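Local structure of Alp7A (Bacillus subtilis, 5EC0) at residues 117-131 against 166-180. The protein is a bacterial actin-like protein that binds adenine nucleotide and probably forms filaments that segregate plasmids. Numbering follows the deposited sequence.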
loop_
_atom_site.group_PDB
_atom_site.type_symbol
_atom_site.label_atom_id
_atom_site.label_comp_id
_atom_site.label_asym_id
_atom_site.label_seq_id
_atom_site.Cartn_x
_atom_site.Cartn_y
_atom_site.Cartn_z
ATOM N N ASP A 117 -8.639 -28.702 -2.173
ATOM C CA ASP A 117 -9.472 -27.823 -1.343
ATOM C C ASP A 117 -9.989 -26.647 -2.175
ATOM O O ASP A 117 -9.207 -25.810 -2.607
ATOM C CB ASP A 117 -8.672 -27.322 -0.132
ATOM C CG ASP A 117 -9.521 -26.547 0.861
ATOM O OD1 ASP A 117 -10.755 -26.480 0.684
ATOM O OD2 ASP A 117 -8.943 -26.001 1.825
ATOM N N ASN A 118 -11.295 -26.584 -2.413
ATOM C CA ASN A 118 -11.846 -25.532 -3.270
ATOM C C ASN A 118 -12.565 -24.412 -2.518
ATOM O O ASN A 118 -13.326 -23.651 -3.116
ATOM C CB ASN A 118 -12.807 -26.138 -4.293
ATOM C CG ASN A 118 -12.114 -27.102 -5.243
ATOM O OD1 ASN A 118 -11.020 -26.830 -5.727
ATOM N ND2 ASN A 118 -12.748 -28.238 -5.504
ATOM N N GLU A 119 -12.319 -24.300 -1.216
ATOM C CA GLU A 119 -13.045 -23.326 -0.410
ATOM C C GLU A 119 -12.134 -22.619 0.573
ATOM O O GLU A 119 -11.304 -23.254 1.226
ATOM C CB GLU A 119 -14.197 -24.000 0.348
ATOM C CG GLU A 119 -15.441 -23.116 0.487
ATOM C CD GLU A 119 -16.388 -23.584 1.577
ATOM O OE1 GLU A 119 -17.504 -24.047 1.245
ATOM O OE2 GLU A 119 -16.016 -23.474 2.766
ATOM N N VAL A 120 -12.300 -21.300 0.670
ATOM C CA VAL A 120 -11.578 -20.488 1.642
ATOM C C VAL A 120 -12.560 -19.684 2.482
ATOM O O VAL A 120 -13.394 -18.954 1.933
ATOM C CB VAL A 120 -10.579 -19.508 0.960
ATOM C CG1 VAL A 120 -9.991 -18.529 1.983
ATOM C CG2 VAL A 120 -9.479 -20.277 0.264
ATOM N N THR A 121 -12.470 -19.835 3.802
ATOM C CA THR A 121 -13.159 -18.952 4.737
ATOM C C THR A 121 -12.193 -17.926 5.363
ATOM O O THR A 121 -11.095 -18.268 5.797
ATOM C CB THR A 121 -13.859 -19.749 5.870
ATOM O OG1 THR A 121 -12.951 -20.721 6.401
ATOM C CG2 THR A 121 -15.088 -20.458 5.354
ATOM N N ILE A 122 -12.609 -16.664 5.386
ATOM C CA ILE A 122 -11.850 -15.589 6.008
ATOM C C ILE A 122 -12.664 -14.997 7.168
ATOM O O ILE A 122 -13.757 -14.454 6.955
ATOM C CB ILE A 122 -11.508 -14.464 4.999
ATOM C CG1 ILE A 122 -10.648 -15.007 3.858
ATOM C CG2 ILE A 122 -10.809 -13.299 5.697
ATOM C CD1 ILE A 122 -10.651 -14.118 2.639
ATOM N N GLU A 123 -12.149 -15.114 8.390
ATOM C CA GLU A 123 -12.903 -14.667 9.567
ATOM C C GLU A 123 -13.009 -13.153 9.600
ATOM O O GLU A 123 -14.069 -12.608 9.875
ATOM C CB GLU A 123 -12.250 -15.168 10.852
ATOM C CG GLU A 123 -12.220 -16.679 10.959
ATOM C CD GLU A 123 -11.709 -17.161 12.304
ATOM O OE1 GLU A 123 -11.833 -16.411 13.294
ATOM O OE2 GLU A 123 -11.186 -18.289 12.366
ATOM N N TYR A 124 -11.904 -12.486 9.279
ATOM C CA TYR A 124 -11.820 -11.041 9.400
ATOM C C TYR A 124 -11.005 -10.440 8.254
ATOM O O TYR A 124 -9.791 -10.618 8.188
ATOM C CB TYR A 124 -11.205 -10.666 10.753
ATOM C CG TYR A 124 -11.383 -9.215 11.118
ATOM C CD1 TYR A 124 -12.655 -8.690 11.348
ATOM C CD2 TYR A 124 -10.283 -8.366 11.259
ATOM C CE1 TYR A 124 -12.838 -7.353 11.700
ATOM C CE2 TYR A 124 -10.456 -7.020 11.608
ATOM C CZ TYR A 124 -11.733 -6.523 11.823
ATOM O OH TYR A 124 -11.909 -5.206 12.171
ATOM N N PHE A 125 -11.697 -9.772 7.336
ATOM C CA PHE A 125 -11.069 -9.071 6.221
ATOM C C PHE A 125 -11.015 -7.598 6.566
ATOM O O PHE A 125 -11.991 -7.035 7.078
ATOM C CB PHE A 125 -11.851 -9.287 4.914
ATOM C CG PHE A 125 -11.316 -8.501 3.725
ATOM C CD1 PHE A 125 -11.751 -7.206 3.465
ATOM C CD2 PHE A 125 -10.396 -9.080 2.846
ATOM C CE1 PHE A 125 -11.266 -6.497 2.375
ATOM C CE2 PHE A 125 -9.909 -8.375 1.757
ATOM C CZ PHE A 125 -10.337 -7.094 1.519
ATOM N N GLN A 126 -9.890 -6.965 6.259
ATOM C CA GLN A 126 -9.749 -5.563 6.550
ATOM C C GLN A 126 -8.987 -4.878 5.421
ATOM O O GLN A 126 -7.962 -5.384 4.922
ATOM C CB GLN A 126 -9.042 -5.386 7.899
ATOM C CG GLN A 126 -9.380 -4.138 8.627
ATOM C CD GLN A 126 -8.715 -4.043 9.990
ATOM O OE1 GLN A 126 -9.191 -3.315 10.858
ATOM N NE2 GLN A 126 -7.600 -4.762 10.178
ATOM N N THR A 127 -9.513 -3.742 4.994
ATOM C CA THR A 127 -8.808 -2.888 4.054
ATOM C C THR A 127 -9.014 -1.431 4.498
ATOM O O THR A 127 -9.287 -1.166 5.685
ATOM C CB THR A 127 -9.262 -3.145 2.580
ATOM O OG1 THR A 127 -8.440 -2.387 1.689
ATOM C CG2 THR A 127 -10.752 -2.804 2.345
ATOM N N MET A 128 -8.854 -0.484 3.583
ATOM C CA MET A 128 -8.956 0.927 3.947
ATOM C C MET A 128 -9.212 1.762 2.698
ATOM O O MET A 128 -9.124 1.247 1.585
ATOM C CB MET A 128 -7.681 1.395 4.679
ATOM C CG MET A 128 -6.408 0.808 4.103
ATOM S SD MET A 128 -4.885 1.095 5.035
ATOM C CE MET A 128 -3.787 0.000 4.155
ATOM N N LEU A 129 -9.545 3.038 2.883
ATOM C CA LEU A 129 -9.769 3.958 1.761
ATOM C C LEU A 129 -8.853 5.182 1.836
ATOM O O LEU A 129 -8.591 5.696 2.923
ATOM C CB LEU A 129 -11.223 4.427 1.722
ATOM C CG LEU A 129 -12.261 3.432 1.211
ATOM C CD1 LEU A 129 -13.615 4.106 1.188
ATOM C CD2 LEU A 129 -11.866 2.935 -0.171
ATOM N N PRO A 130 -8.390 5.665 0.681
ATOM C CA PRO A 130 -7.552 6.877 0.628
ATOM C C PRO A 130 -8.328 8.145 0.999
ATOM O O PRO A 130 -9.526 8.253 0.728
ATOM C CB PRO A 130 -7.081 6.928 -0.835
ATOM C CG PRO A 130 -8.155 6.191 -1.622
ATOM C CD PRO A 130 -8.692 5.120 -0.661
ATOM N N ILE A 131 -7.635 9.099 1.610
ATOM C CA ILE A 131 -8.266 10.328 2.066
ATOM C C ILE A 131 -8.848 11.131 0.908
ATOM O O ILE A 131 -9.903 11.761 1.051
ATOM C CB ILE A 131 -7.267 11.177 2.898
ATOM C CG1 ILE A 131 -6.956 10.443 4.201
ATOM C CG2 ILE A 131 -7.821 12.578 3.216
ATOM C CD1 ILE A 131 -5.821 11.040 4.983
ATOM N N LYS A 166 -9.070 -24.307 -10.982
ATOM C CA LYS A 166 -10.159 -24.643 -10.063
ATOM C C LYS A 166 -11.083 -23.445 -9.965
ATOM O O LYS A 166 -10.683 -22.326 -10.284
ATOM C CB LYS A 166 -9.646 -25.018 -8.662
ATOM C CG LYS A 166 -8.916 -23.894 -7.936
ATOM C CD LYS A 166 -8.728 -24.199 -6.450
ATOM C CE LYS A 166 -7.723 -25.326 -6.231
ATOM N NZ LYS A 166 -7.537 -25.647 -4.788
ATOM N N GLU A 167 -12.311 -23.682 -9.523
ATOM C CA GLU A 167 -13.161 -22.598 -9.043
ATOM C C GLU A 167 -13.153 -22.568 -7.512
ATOM O O GLU A 167 -13.555 -23.526 -6.843
ATOM C CB GLU A 167 -14.595 -22.731 -9.559
ATOM C CG GLU A 167 -15.416 -21.477 -9.326
ATOM C CD GLU A 167 -16.800 -21.555 -9.946
ATOM O OE1 GLU A 167 -17.365 -22.675 -10.010
ATOM O OE2 GLU A 167 -17.314 -20.493 -10.374
ATOM N N LEU A 168 -12.694 -21.454 -6.963
ATOM C CA LEU A 168 -12.557 -21.323 -5.530
ATOM C C LEU A 168 -13.735 -20.527 -4.985
ATOM O O LEU A 168 -14.024 -19.419 -5.469
ATOM C CB LEU A 168 -11.228 -20.636 -5.204
ATOM C CG LEU A 168 -10.585 -20.678 -3.822
ATOM C CD1 LEU A 168 -10.018 -22.048 -3.532
ATOM C CD2 LEU A 168 -9.481 -19.633 -3.769
ATOM N N THR A 169 -14.433 -21.090 -4.003
ATOM C CA THR A 169 -15.415 -20.297 -3.255
ATOM C C THR A 169 -14.729 -19.635 -2.062
ATOM O O THR A 169 -14.064 -20.306 -1.270
ATOM C CB THR A 169 -16.599 -21.145 -2.776
ATOM O OG1 THR A 169 -17.211 -21.771 -3.900
ATOM C CG2 THR A 169 -17.642 -20.293 -2.081
ATOM N N ILE A 170 -14.887 -18.318 -1.951
ATOM C CA ILE A 170 -14.280 -17.535 -0.875
ATOM C C ILE A 170 -15.367 -16.871 -0.022
ATOM O O ILE A 170 -16.150 -16.058 -0.526
ATOM C CB ILE A 170 -13.314 -16.442 -1.436
ATOM C CG1 ILE A 170 -12.158 -17.092 -2.200
ATOM C CG2 ILE A 170 -12.781 -15.553 -0.339
ATOM C CD1 ILE A 170 -11.474 -16.144 -3.185
ATOM N N LYS A 171 -15.404 -17.224 1.264
ATOM C CA LYS A 171 -16.412 -16.709 2.191
ATOM C C LYS A 171 -15.808 -15.790 3.230
ATOM O O LYS A 171 -15.010 -16.214 4.071
ATOM C CB LYS A 171 -17.153 -17.850 2.890
ATOM C CG LYS A 171 -18.088 -18.625 1.953
ATOM C CD LYS A 171 -18.499 -19.957 2.558
ATOM C CE LYS A 171 -19.528 -20.656 1.698
ATOM N NZ LYS A 171 -19.767 -22.050 2.163
ATOM N N VAL A 172 -16.195 -14.523 3.164
ATOM C CA VAL A 172 -15.693 -13.524 4.105
ATOM C C VAL A 172 -16.739 -13.302 5.179
ATOM O O VAL A 172 -17.810 -12.756 4.902
ATOM C CB VAL A 172 -15.365 -12.203 3.397
ATOM C CG1 VAL A 172 -15.036 -11.102 4.430
ATOM C CG2 VAL A 172 -14.218 -12.418 2.396
ATOM N N GLU A 173 -16.432 -13.762 6.389
ATOM C CA GLU A 173 -17.384 -13.755 7.494
ATOM C C GLU A 173 -17.633 -12.352 8.035
ATOM O O GLU A 173 -18.770 -11.971 8.294
ATOM C CB GLU A 173 -16.890 -14.661 8.625
ATOM C CG GLU A 173 -16.572 -16.097 8.187
ATOM C CD GLU A 173 -16.287 -17.023 9.361
ATOM O OE1 GLU A 173 -16.159 -16.528 10.508
ATOM O OE2 GLU A 173 -16.203 -18.248 9.139
ATOM N N ASP A 174 -16.558 -11.592 8.213
ATOM C CA ASP A 174 -16.643 -10.245 8.753
ATOM C C ASP A 174 -15.653 -9.340 8.030
ATOM O O ASP A 174 -14.546 -9.763 7.712
ATOM C CB ASP A 174 -16.363 -10.258 10.255
ATOM C CG ASP A 174 -16.773 -8.981 10.933
ATOM O OD1 ASP A 174 -17.584 -8.231 10.341
ATOM O OD2 ASP A 174 -16.291 -8.733 12.061
ATOM N N ALA A 175 -16.042 -8.092 7.782
ATOM C CA ALA A 175 -15.179 -7.179 7.044
ATOM C C ALA A 175 -15.240 -5.752 7.606
ATOM O O ALA A 175 -16.265 -5.335 8.119
ATOM C CB ALA A 175 -15.554 -7.188 5.561
ATOM N N ALA A 176 -14.132 -5.020 7.523
ATOM C CA ALA A 176 -14.107 -3.625 7.951
ATOM C C ALA A 176 -13.171 -2.796 7.060
ATOM O O ALA A 176 -12.241 -3.317 6.438
ATOM C CB ALA A 176 -13.699 -3.512 9.425
ATOM N N CYS A 177 -13.440 -1.499 6.992
ATOM C CA CYS A 177 -12.646 -0.592 6.171
ATOM C C CYS A 177 -12.209 0.614 7.009
ATOM O O CYS A 177 -13.055 1.311 7.560
ATOM C CB CYS A 177 -13.436 -0.134 4.957
ATOM S SG CYS A 177 -12.486 0.943 3.894
ATOM N N ARG A 178 -10.895 0.826 7.114
ATOM C CA ARG A 178 -10.326 1.915 7.901
ATOM C C ARG A 178 -9.949 3.095 7.001
ATOM O O ARG A 178 -10.270 3.102 5.822
ATOM C CB ARG A 178 -9.090 1.432 8.673
ATOM C CG ARG A 178 -9.307 0.165 9.472
ATOM C CD ARG A 178 -10.493 0.249 10.466
ATOM N NE ARG A 178 -10.610 -1.039 11.140
ATOM C CZ ARG A 178 -11.214 -1.252 12.302
ATOM N NH1 ARG A 178 -11.794 -0.254 12.947
ATOM N NH2 ARG A 178 -11.235 -2.473 12.815
ATOM N N ILE A 179 -9.275 4.089 7.565
ATOM C CA ILE A 179 -8.839 5.255 6.800
ATOM C C ILE A 179 -7.342 5.195 6.579
ATOM O O ILE A 179 -6.575 5.209 7.559
ATOM C CB ILE A 179 -9.180 6.597 7.522
ATOM C CG1 ILE A 179 -10.666 6.667 7.857
ATOM C CG2 ILE A 179 -8.778 7.802 6.655
ATOM C CD1 ILE A 179 -10.996 7.698 8.941
ATOM N N GLU A 180 -6.929 5.119 5.313
ATOM C CA GLU A 180 -5.504 5.204 4.955
ATOM C C GLU A 180 -4.817 6.400 5.619
ATOM O O GLU A 180 -5.451 7.436 5.845
ATOM C CB GLU A 180 -5.316 5.312 3.436
ATOM C CG GLU A 180 -5.096 3.998 2.737
ATOM C CD GLU A 180 -4.879 4.153 1.237
ATOM O OE1 GLU A 180 -4.023 4.963 0.826
ATOM O OE2 GLU A 180 -5.580 3.464 0.471
HETATM O O HOH W 1 -6.259 0.510 0.607
#
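Val120, Ile122 and Phe125 meet Ile170 and Val172 where strands 119-129 and 166-179 run parallel in the sheet of an actin-like fold. The first strand turns a corner at Glu123, yet backbone hydrogen bonds join the pair on both sides of it.

The tight side is mostly apolar. Ile122 CD1 sits 3.9 Å from Ile170 CG2 and also reaches Val172 CG2; these side chains lie alongside and point the same way. Phe125 CB packs 3.7 Å from Val172 CG1. With CG anti to the backbone N (chi1 176°), the Phe125 ring leads away from strand 166-179 to stack on Phe151. Further along, Leu129 CG rests on Cys177 SG, and helix 140-149 covers both.

The opposite face is more polar and opens to solvent near Glu119, Lys171 and Asp174, while Tyr124 and Gln126 are buried. Lys171 NZ makes a salt bridge with Glu119 OE1 at 3.2 Å, from above the carboxylate plane. Arg178 bends at chi2 (-55°) and grips Gln126 side-on. Arg178 NE (2.7 Å) and NH2 both donate to Gln126 OE1, which lies near the guanidinium plane; Gln126 NE2 hydrogen-bonds to Asn7 OD1. Arg178 NH2 also makes a weak bond to Tyr124 OH. A leucine in place of Arg178 would probably leave Gln126 OE1 without both donors and the amide freer to turn. Helix 364-386 borders this part of the face.

The strands end near the nucleotide. Glu180 N donates to Leu129 O, and the Glu180 side chain lies about 4 Å from a bound magnesium ion. A water donates to Glu180 OE2 at 3.0 Å and to Met128 O at 3.1 Å.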